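Local coordinates for protein GDSL-like Lipase (Parabacteroides distasonis, PDB 3P94) that is probably a serine hydrolase of the GDSL-like lipase/acylhydrolase family, perhaps acting as a lysophospholipase, at residues 10-15 against 49-54; 24-29 against 71-76; 57-62 against 80-85. All coordinates share one frame; numbering follows the deposited sequence.

Interaction 1: residues 10-15 against 49-54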
loop_
_atom_site.group_PDB
_atom_site.type_symbol
_atom_site.label_atom_id
_atom_site.label_comp_id
_atom_site.label_asym_id
_atom_site.label_seq_id
_atom_site.Cartn_x
_atom_site.Cartn_y
_atom_site.Cartn_z
ATOM N N GLY A 10 -18.233 -0.735 -1.319
ATOM C CA GLY A 10 -18.994 0.270 -2.057
ATOM C C GLY A 10 -18.165 1.353 -2.719
ATOM O O GLY A 10 -18.635 1.984 -3.662
ATOM N N ARG A 11 -16.922 1.579 -2.252
ATOM C CA ARG A 11 -16.056 2.611 -2.829
ATOM C C ARG A 11 -15.733 2.332 -4.314
ATOM O O ARG A 11 -15.854 3.250 -5.139
ATOM C CB ARG A 11 -14.763 2.769 -2.013
ATOM C CG ARG A 11 -13.682 3.685 -2.651
ATOM C CD ARG A 11 -13.985 5.185 -2.583
ATOM N NE ARG A 11 -12.992 5.955 -3.332
ATOM C CZ ARG A 11 -11.838 6.382 -2.829
ATOM N NH1 ARG A 11 -11.537 6.157 -1.556
ATOM N NH2 ARG A 11 -10.988 7.058 -3.587
ATOM N N TYR A 12 -15.344 1.092 -4.657
ATOM C CA TYR A 12 -14.979 0.785 -6.047
ATOM C C TYR A 12 -15.864 -0.256 -6.740
ATOM O O TYR A 12 -15.552 -0.635 -7.874
ATOM C CB TYR A 12 -13.534 0.303 -6.103
ATOM C CG TYR A 12 -12.527 1.379 -5.753
ATOM C CD1 TYR A 12 -12.330 2.475 -6.590
ATOM C CD2 TYR A 12 -11.713 1.258 -4.632
ATOM C CE1 TYR A 12 -11.378 3.444 -6.299
ATOM C CE2 TYR A 12 -10.743 2.212 -4.340
ATOM C CZ TYR A 12 -10.592 3.311 -5.166
ATOM O OH TYR A 12 -9.643 4.251 -4.888
ATOM N N ALA A 13 -16.962 -0.709 -6.094
ATOM C CA ALA A 13 -17.859 -1.718 -6.681
ATOM C C ALA A 13 -18.304 -1.328 -8.115
ATOM O O ALA A 13 -18.230 -2.153 -9.020
ATOM C CB ALA A 13 -19.077 -1.919 -5.792
ATOM N N GLU A 14 -18.698 -0.056 -8.320
ATOM C CA GLU A 14 -19.152 0.455 -9.611
ATOM C C GLU A 14 -17.998 0.612 -10.594
ATOM O O GLU A 14 -18.129 0.195 -11.750
ATOM C CB GLU A 14 -19.918 1.783 -9.442
ATOM C CG GLU A 14 -21.311 1.606 -8.865
ATOM C CD GLU A 14 -22.236 0.674 -9.629
ATOM O OE1 GLU A 14 -22.276 0.745 -10.878
ATOM O OE2 GLU A 14 -22.918 -0.140 -8.968
ATOM N N ALA A 15 -16.876 1.199 -10.142
ATOM C CA ALA A 15 -15.671 1.399 -10.947
ATOM C C ALA A 15 -15.134 0.073 -11.512
ATOM O O ALA A 15 -14.700 0.042 -12.661
ATOM C CB ALA A 15 -14.605 2.075 -10.119
ATOM N N PHE A 49 -2.515 1.607 -14.978
ATOM C CA PHE A 49 -2.578 1.072 -13.619
ATOM C C PHE A 49 -3.981 1.296 -13.066
ATOM O O PHE A 49 -4.633 2.279 -13.431
ATOM C CB PHE A 49 -1.524 1.722 -12.692
ATOM C CG PHE A 49 -0.062 1.552 -13.049
ATOM C CD1 PHE A 49 0.368 0.469 -13.811
ATOM C CD2 PHE A 49 0.894 2.442 -12.570
ATOM C CE1 PHE A 49 1.723 0.300 -14.115
ATOM C CE2 PHE A 49 2.252 2.266 -12.866
ATOM C CZ PHE A 49 2.655 1.201 -13.642
ATOM N N VAL A 50 -4.438 0.394 -12.193
ATOM C CA VAL A 50 -5.756 0.497 -11.570
ATOM C C VAL A 50 -5.537 0.952 -10.127
ATOM O O VAL A 50 -4.866 0.260 -9.368
ATOM C CB VAL A 50 -6.565 -0.827 -11.667
ATOM C CG1 VAL A 50 -7.891 -0.720 -10.925
ATOM C CG2 VAL A 50 -6.804 -1.219 -13.116
ATOM N N ASP A 51 -6.084 2.116 -9.763
ATOM C CA ASP A 51 -5.934 2.696 -8.426
ATOM C C ASP A 51 -7.044 2.170 -7.510
ATOM O O ASP A 51 -8.225 2.420 -7.748
ATOM C CB ASP A 51 -5.949 4.242 -8.536
ATOM C CG ASP A 51 -6.079 5.035 -7.242
ATOM O OD1 ASP A 51 -5.793 4.460 -6.146
ATOM O OD2 ASP A 51 -6.422 6.244 -7.321
ATOM N N ARG A 52 -6.660 1.424 -6.475
ATOM C CA ARG A 52 -7.616 0.866 -5.525
ATOM C C ARG A 52 -7.231 1.221 -4.075
ATOM O O ARG A 52 -7.507 0.459 -3.146
ATOM C CB ARG A 52 -7.784 -0.659 -5.736
ATOM C CG ARG A 52 -8.548 -1.044 -7.029
ATOM C CD ARG A 52 -10.000 -0.556 -6.987
ATOM N NE ARG A 52 -10.771 -0.823 -8.201
ATOM C CZ ARG A 52 -10.926 0.042 -9.199
ATOM N NH1 ARG A 52 -10.333 1.225 -9.161
ATOM N NH2 ARG A 52 -11.666 -0.276 -10.249
ATOM N N GLY A 53 -6.658 2.414 -3.891
ATOM C CA GLY A 53 -6.315 2.921 -2.564
ATOM C C GLY A 53 -7.539 3.471 -1.855
ATOM O O GLY A 53 -8.397 4.071 -2.504
ATOM N N ILE A 54 -7.675 3.225 -0.544
ATOM C CA ILE A 54 -8.802 3.757 0.248
ATOM C C ILE A 54 -8.266 4.353 1.543
ATOM O O ILE A 54 -7.707 3.622 2.377
ATOM C CB ILE A 54 -9.938 2.733 0.533
ATOM C CG1 ILE A 54 -10.625 2.269 -0.773
ATOM C CG2 ILE A 54 -11.001 3.372 1.470
ATOM C CD1 ILE A 54 -11.781 1.248 -0.600
HETATM O O HOH W 1 -8.850 6.620 -6.064
#
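The ring of Tyr12 is clamped between two side chains, Arg52 over one face and Arg11 over the other. On the Arg52 side the guanidinium lies almost parallel to the ring, planes at 11° and centres 4.4 Å apart, a cation-pi stack. CD of Arg52 adds a CH-pi contact, 3.6 Å from the Tyr12 ring centroid. Bent at chi2 (-65°), the arginine chain folds so that CD sits over the CG and CD2 side of the ring, while NH1 reaches CD1 of Tyr12 at 3.5 Å. Across the opposite face passes CG of Arg11, offset toward the rim.

The hydroxyl end reaches the backbone: Tyr12 OH donates to Gly53 O over 2.7 Å, with the acceptor at the ring edge and the donor 18° from the carbonyl plane. A water near the ring plane donates both to Tyr12 OH and to OD2 of Asp51. OD1 of the same aspartate accepts from Gly53 N, an Asx turn spanning Asp51 to Gly53.

Strand 49-53 is an outermost strand of the parallel sheet in this flavodoxin-like SGNH hydrolase fold, and the N-terminal segment 10-15 packs beside residues 51-54. Ile54 runs past Arg11 and Tyr12 in the opposite direction, bringing CD1 to 3.6 Å from CB of Arg11 and CG1 to 3.6 Å from CE2 of Tyr12. Two bonds fix the rotation of the Arg52 guanidinium, NH1 to Asp51 O (2.8 Å) and NE to Asn16 OD1, while CG1 of Val50 packs over the face turned away from Tyr12. The Arg11 guanidinium passes over Tyr12 OH and alongside Gly53 O without bonding to it, and NH2 forms a salt bridge with Asp34.

Interaction 2: residues 24-29 against 71-76; sequences NVVFMG and INLKPK
Strand 23-29 and the chain entering strand 75-81 come together at a single backbone hydrogen bond between the segments, Lys76 N to Asn24 O at 2.8 Å, bent to 134° at the hydrogen; the CA atoms of Asn24 and Pro75 are 4.9 Å apart. Beside this bond the proline ring turns toward the strand and puts CB 3.6 Å from Asn24 O. CG2 of Val26 lies 3.8 Å from the same Pro75 CB and nearly as close to CG, so one methyl rests on the CB-CG side of the ring. Val26 has CG2 anti to its carbonyl carbon, with CG1 anti to the backbone N (chi1 166°), and CG2 is also the branch that meets CD1 of Leu73, at 4.0 Å.

This is the return half of the right-handed beta-alpha-beta crossover from strand 49-53 through helix 59-71 to strand 75-81, which passes over strand 23-29 between them. The helix ends in a type I turn from Ile71 to Lys74, closed by Lys74 N to Ile71 O, and positive phi at Lys74 helps redirect the chain into the strand next to 23-29. Ala77 continues the backbone pairing with Asn24 and Val26.

Next along the chain, CB of Lys76 approaches Asn24 O to 3.3 Å. Its extended chain then crosses the asparagine, CD lying 4.0 Å from OD1 of Asn24, before NZ bonds to Lys204 O; Asn24 ND2 instead donates to Asn48 O.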
loop_
_atom_site.group_PDB
_atom_site.type_symbol
_atom_site.label_atom_id
_atom_site.label_comp_id
_atom_site.label_asym_id
_atom_site.label_seq_id
_atom_site.Cartn_x
_atom_site.Cartn_y
_atom_site.Cartn_z
ATOM N N ASN A 24 -3.854 -4.898 -15.979
ATOM C CA ASN A 24 -2.400 -4.843 -15.966
ATOM C C ASN A 24 -1.857 -4.908 -14.526
ATOM O O ASN A 24 -1.458 -5.984 -14.070
ATOM C CB ASN A 24 -1.922 -3.593 -16.711
ATOM C CG ASN A 24 -0.429 -3.397 -16.755
ATOM O OD1 ASN A 24 0.350 -4.335 -16.846
ATOM N ND2 ASN A 24 -0.001 -2.158 -16.700
ATOM N N VAL A 25 -1.843 -3.769 -13.811
ATOM C CA VAL A 25 -1.338 -3.679 -12.443
ATOM C C VAL A 25 -2.348 -2.936 -11.590
ATOM O O VAL A 25 -2.797 -1.850 -11.963
ATOM C CB VAL A 25 0.061 -2.983 -12.353
ATOM C CG1 VAL A 25 0.544 -2.893 -10.907
ATOM C CG2 VAL A 25 1.114 -3.673 -13.224
ATOM N N VAL A 26 -2.672 -3.503 -10.434
ATOM C CA VAL A 26 -3.572 -2.903 -9.479
ATOM C C VAL A 26 -2.734 -2.374 -8.305
ATOM O O VAL A 26 -1.853 -3.079 -7.821
ATOM C CB VAL A 26 -4.653 -3.924 -9.029
ATOM C CG1 VAL A 26 -5.406 -3.444 -7.778
ATOM C CG2 VAL A 26 -5.628 -4.219 -10.172
ATOM N N PHE A 27 -2.980 -1.131 -7.888
ATOM C CA PHE A 27 -2.323 -0.533 -6.723
ATOM C C PHE A 27 -3.287 -0.649 -5.546
ATOM O O PHE A 27 -4.335 0.009 -5.530
ATOM C CB PHE A 27 -1.917 0.938 -6.978
ATOM C CG PHE A 27 -0.598 1.130 -7.703
ATOM C CD1 PHE A 27 -0.408 0.621 -8.980
ATOM C CD2 PHE A 27 0.433 1.861 -7.123
ATOM C CE1 PHE A 27 0.812 0.786 -9.637
ATOM C CE2 PHE A 27 1.639 2.057 -7.792
ATOM C CZ PHE A 27 1.818 1.527 -9.050
HETATM N N MSE A 28 -2.949 -1.528 -4.598
HETATM C CA MSE A 28 -3.729 -1.777 -3.382
HETATM C C MSE A 28 -3.089 -0.960 -2.255
HETATM O O MSE A 28 -1.864 -1.007 -2.057
HETATM C CB MSE A 28 -3.742 -3.313 -3.106
HETATM C CG MSE A 28 -4.382 -3.744 -1.796
HETATM SE SE MSE A 28 -6.183 -2.994 -1.508
HETATM C CE MSE A 28 -7.013 -3.424 -3.085
ATOM N N GLY A 29 -3.904 -0.175 -1.558
ATOM C CA GLY A 29 -3.379 0.634 -0.477
ATOM C C GLY A 29 -4.366 1.432 0.345
ATOM O O GLY A 29 -5.590 1.262 0.268
ATOM N N ILE A 71 -8.332 -9.648 -6.946
ATOM C CA ILE A 71 -8.546 -10.980 -7.557
ATOM C C ILE A 71 -9.538 -10.921 -8.734
ATOM O O ILE A 71 -9.214 -11.407 -9.823
ATOM C CB ILE A 71 -8.993 -12.040 -6.512
ATOM C CG1 ILE A 71 -7.914 -12.214 -5.388
ATOM C CG2 ILE A 71 -9.332 -13.380 -7.209
ATOM C CD1 ILE A 71 -8.299 -12.989 -4.170
ATOM N N ASN A 72 -10.727 -10.319 -8.526
ATOM C CA ASN A 72 -11.762 -10.261 -9.562
ATOM C C ASN A 72 -11.375 -9.397 -10.776
ATOM O O ASN A 72 -11.998 -9.551 -11.834
ATOM C CB ASN A 72 -13.090 -9.818 -8.977
ATOM C CG ASN A 72 -13.718 -10.864 -8.061
ATOM O OD1 ASN A 72 -13.288 -12.022 -7.992
ATOM N ND2 ASN A 72 -14.744 -10.470 -7.317
ATOM N N LEU A 73 -10.321 -8.562 -10.655
ATOM C CA LEU A 73 -9.854 -7.745 -11.782
ATOM C C LEU A 73 -8.805 -8.501 -12.616
ATOM O O LEU A 73 -8.394 -8.011 -13.661
ATOM C CB LEU A 73 -9.304 -6.383 -11.302
ATOM C CG LEU A 73 -10.306 -5.450 -10.584
ATOM C CD1 LEU A 73 -9.666 -4.128 -10.273
ATOM C CD2 LEU A 73 -11.577 -5.209 -11.409
ATOM N N LYS A 74 -8.399 -9.709 -12.162
ATOM C CA LYS A 74 -7.406 -10.587 -12.805
ATOM C C LYS A 74 -6.156 -9.797 -13.325
ATOM O O LYS A 74 -5.855 -9.856 -14.517
ATOM C CB LYS A 74 -8.069 -11.394 -13.950
ATOM C CG LYS A 74 -9.140 -12.371 -13.464
ATOM C CD LYS A 74 -9.865 -13.024 -14.631
ATOM C CE LYS A 74 -10.723 -14.183 -14.198
ATOM N NZ LYS A 74 -11.269 -14.908 -15.378
ATOM N N PRO A 75 -5.429 -9.032 -12.477
ATOM C CA PRO A 75 -4.256 -8.305 -12.990
ATOM C C PRO A 75 -3.031 -9.198 -13.134
ATOM O O PRO A 75 -2.985 -10.273 -12.557
ATOM C CB PRO A 75 -4.017 -7.245 -11.912
ATOM C CG PRO A 75 -4.436 -7.918 -10.654
ATOM C CD PRO A 75 -5.597 -8.804 -11.026
ATOM N N LYS A 76 -2.020 -8.717 -13.864
ATOM C CA LYS A 76 -0.731 -9.399 -14.000
ATOM C C LYS A 76 -0.004 -9.312 -12.659
ATOM O O LYS A 76 0.626 -10.279 -12.220
ATOM C CB LYS A 76 0.117 -8.750 -15.109
ATOM C CG LYS A 76 -0.422 -8.952 -16.523
ATOM C CD LYS A 76 0.501 -8.311 -17.547
ATOM C CE LYS A 76 0.044 -8.596 -18.951
ATOM N NZ LYS A 76 1.100 -8.282 -19.936
#

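Interaction 3: residues 57-62 against 80-85; sequences QTTSEM and ILAGIN
Two helix starts meet in this buried contact: in the flavodoxin-like SGNH hydrolase fold, the first turn of helix 59-71 packs on the loop that carries strand 75-81 into helix 84-87. The polar link is made by Asn85, whose ND2 donates to Gln57 O over 2.9 Å at a fairly straight 162°. The acceptor lies in the plane of the asparagine amide, yet the donor stands 39° out of the plane of the Gln57 carbonyl. A water donates to the same oxygen and accepts from the backbone N of Gly83 and Asn85, tying the start of the second helix to Gln57. The Asn85 side chain also touches Ser31, a member of a probable Ser-His-Asp triad with Asp179 and His182, so the contact borders the likely active site. Asn85 is probably the GxND-block asparagine that helps form the oxyanion hole, its amide positioned by the Gln57 bond.

Thr58 is the N-cap of helix 59-71 and forms a capping box with Glu61. OE1 of Glu61 accepts from both Thr58 N and Thr58 OG1, reached from opposite faces of the carboxylate plane. With chi1 at 78°, OG1 also accepts from Ser60 N, while CG2 lies against the Asn85 backbone, 3.7 Å from its C atom. The Thr59 methyl, CG2, meets Gly83 N and, at 3.9 Å, CB of Ala82; its hydroxyl is engaged by Asp86 and Asn102. One turn on, SE of selenomethionine Met62 lies 3.3 Å from CB of Ala82, a close contact, and the bend at chi3 keeps CE 3.6 Å from the same Ala82 CB.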
loop_
_atom_site.group_PDB
_atom_site.type_symbol
_atom_site.label_atom_id
_atom_site.label_comp_id
_atom_site.label_asym_id
_atom_site.label_seq_id
_atom_site.Cartn_x
_atom_site.Cartn_y
_atom_site.Cartn_z
ATOM N N GLN A 57 -7.647 2.882 5.624
ATOM C CA GLN A 57 -7.738 1.427 5.714
ATOM C C GLN A 57 -6.486 0.775 6.293
ATOM O O GLN A 57 -5.366 1.244 6.074
ATOM C CB GLN A 57 -8.045 0.810 4.348
ATOM C CG GLN A 57 -9.486 1.050 3.915
ATOM C CD GLN A 57 -10.072 -0.092 3.122
ATOM O OE1 GLN A 57 -9.363 -0.854 2.459
ATOM N NE2 GLN A 57 -11.392 -0.254 3.199
ATOM N N THR A 58 -6.701 -0.317 7.025
ATOM C CA THR A 58 -5.635 -1.135 7.590
ATOM C C THR A 58 -5.529 -2.397 6.724
ATOM O O THR A 58 -6.355 -2.599 5.823
ATOM C CB THR A 58 -5.875 -1.460 9.077
ATOM O OG1 THR A 58 -6.836 -2.514 9.213
ATOM C CG2 THR A 58 -6.235 -0.242 9.920
ATOM N N THR A 59 -4.547 -3.263 7.023
ATOM C CA THR A 59 -4.358 -4.524 6.276
ATOM C C THR A 59 -5.584 -5.449 6.431
ATOM O O THR A 59 -5.809 -6.278 5.553
ATOM C CB THR A 59 -3.080 -5.224 6.720
ATOM O OG1 THR A 59 -3.165 -5.521 8.108
ATOM C CG2 THR A 59 -1.807 -4.416 6.399
ATOM N N SER A 60 -6.377 -5.298 7.538
ATOM C CA SER A 60 -7.565 -6.124 7.776
ATOM C C SER A 60 -8.658 -5.847 6.725
ATOM O O SER A 60 -9.134 -6.798 6.107
ATOM C CB SER A 60 -8.099 -5.924 9.189
ATOM O OG SER A 60 -7.228 -6.534 10.126
ATOM N N GLU A 61 -9.024 -4.564 6.483
ATOM C CA GLU A 61 -10.040 -4.222 5.468
ATOM C C GLU A 61 -9.546 -4.614 4.096
ATOM O O GLU A 61 -10.307 -5.108 3.269
ATOM C CB GLU A 61 -10.404 -2.728 5.473
ATOM C CG GLU A 61 -11.099 -2.266 6.746
ATOM C CD GLU A 61 -10.184 -1.585 7.748
ATOM O OE1 GLU A 61 -8.953 -1.823 7.712
ATOM O OE2 GLU A 61 -10.700 -0.775 8.548
HETATM N N MSE A 62 -8.251 -4.421 3.871
HETATM C CA MSE A 62 -7.630 -4.732 2.602
HETATM C C MSE A 62 -7.681 -6.222 2.286
HETATM O O MSE A 62 -8.007 -6.581 1.145
HETATM C CB MSE A 62 -6.197 -4.210 2.601
HETATM C CG MSE A 62 -6.135 -2.727 2.401
HETATM SE SE MSE A 62 -4.285 -2.243 2.231
HETATM C CE MSE A 62 -4.355 -0.699 3.473
ATOM N N ILE A 80 1.353 -3.620 -3.412
ATOM C CA ILE A 80 0.758 -3.450 -2.092
ATOM C C ILE A 80 1.594 -2.502 -1.226
ATOM O O ILE A 80 2.763 -2.765 -0.972
ATOM C CB ILE A 80 0.534 -4.824 -1.367
ATOM C CG1 ILE A 80 -0.343 -5.785 -2.211
ATOM C CG2 ILE A 80 -0.053 -4.618 0.058
ATOM C CD1 ILE A 80 -0.325 -7.281 -1.747
ATOM N N LEU A 81 0.961 -1.430 -0.746
ATOM C CA LEU A 81 1.544 -0.488 0.193
ATOM C C LEU A 81 0.542 -0.355 1.330
ATOM O O LEU A 81 -0.481 0.301 1.180
ATOM C CB LEU A 81 1.900 0.863 -0.457
ATOM C CG LEU A 81 2.400 1.974 0.508
ATOM C CD1 LEU A 81 3.678 1.560 1.238
ATOM C CD2 LEU A 81 2.635 3.259 -0.253
ATOM N N ALA A 82 0.811 -1.054 2.440
ATOM C CA ALA A 82 -0.122 -1.135 3.560
ATOM C C ALA A 82 0.575 -1.422 4.886
ATOM O O ALA A 82 1.664 -1.984 4.904
ATOM C CB ALA A 82 -1.131 -2.247 3.280
ATOM N N GLY A 83 -0.091 -1.059 5.978
ATOM C CA GLY A 83 0.407 -1.307 7.324
ATOM C C GLY A 83 0.507 -0.097 8.229
ATOM O O GLY A 83 0.458 -0.261 9.453
ATOM N N ILE A 84 0.663 1.123 7.660
ATOM C CA ILE A 84 0.808 2.321 8.491
ATOM C C ILE A 84 -0.453 2.586 9.340
ATOM O O ILE A 84 -0.319 2.981 10.500
ATOM C CB ILE A 84 1.258 3.591 7.700
ATOM C CG1 ILE A 84 1.812 4.672 8.648
ATOM C CG2 ILE A 84 0.137 4.189 6.838
ATOM C CD1 ILE A 84 3.045 4.302 9.453
ATOM N N ASN A 85 -1.658 2.352 8.792
ATOM C CA ASN A 85 -2.878 2.612 9.572
ATOM C C ASN A 85 -3.085 1.534 10.651
ATOM O O ASN A 85 -3.708 1.820 11.665
ATOM C CB ASN A 85 -4.090 2.777 8.681
ATOM C CG ASN A 85 -3.980 4.024 7.830
ATOM O OD1 ASN A 85 -3.613 5.113 8.288
ATOM N ND2 ASN A 85 -4.267 3.890 6.572
HETATM O O HOH W 2 -2.453 0.875 6.192
#

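How the interactions relate
All three contacts gather round neighbouring strands of the parallel sheet, 49-53, 23-29 and 75-81. Interaction 1 lies at the outer strand, with its centre about 10 Å from that of interaction 2; Val50 probably bonds through its backbone to Val25 and Phe27, joining them. The centre of interaction 3 is about 16 Å from that of interaction 2 and closer to the centre of the molecule, and the two share strand 75-81; Met28 meets Leu81 and Met62 between them. Along the chain, interaction 2 alternates with each of the others, whereas interaction 1 closes before interaction 3 opens. Helix 59-71 runs between interactions 3 and 2, connecting the probable active-site end to the strand starts.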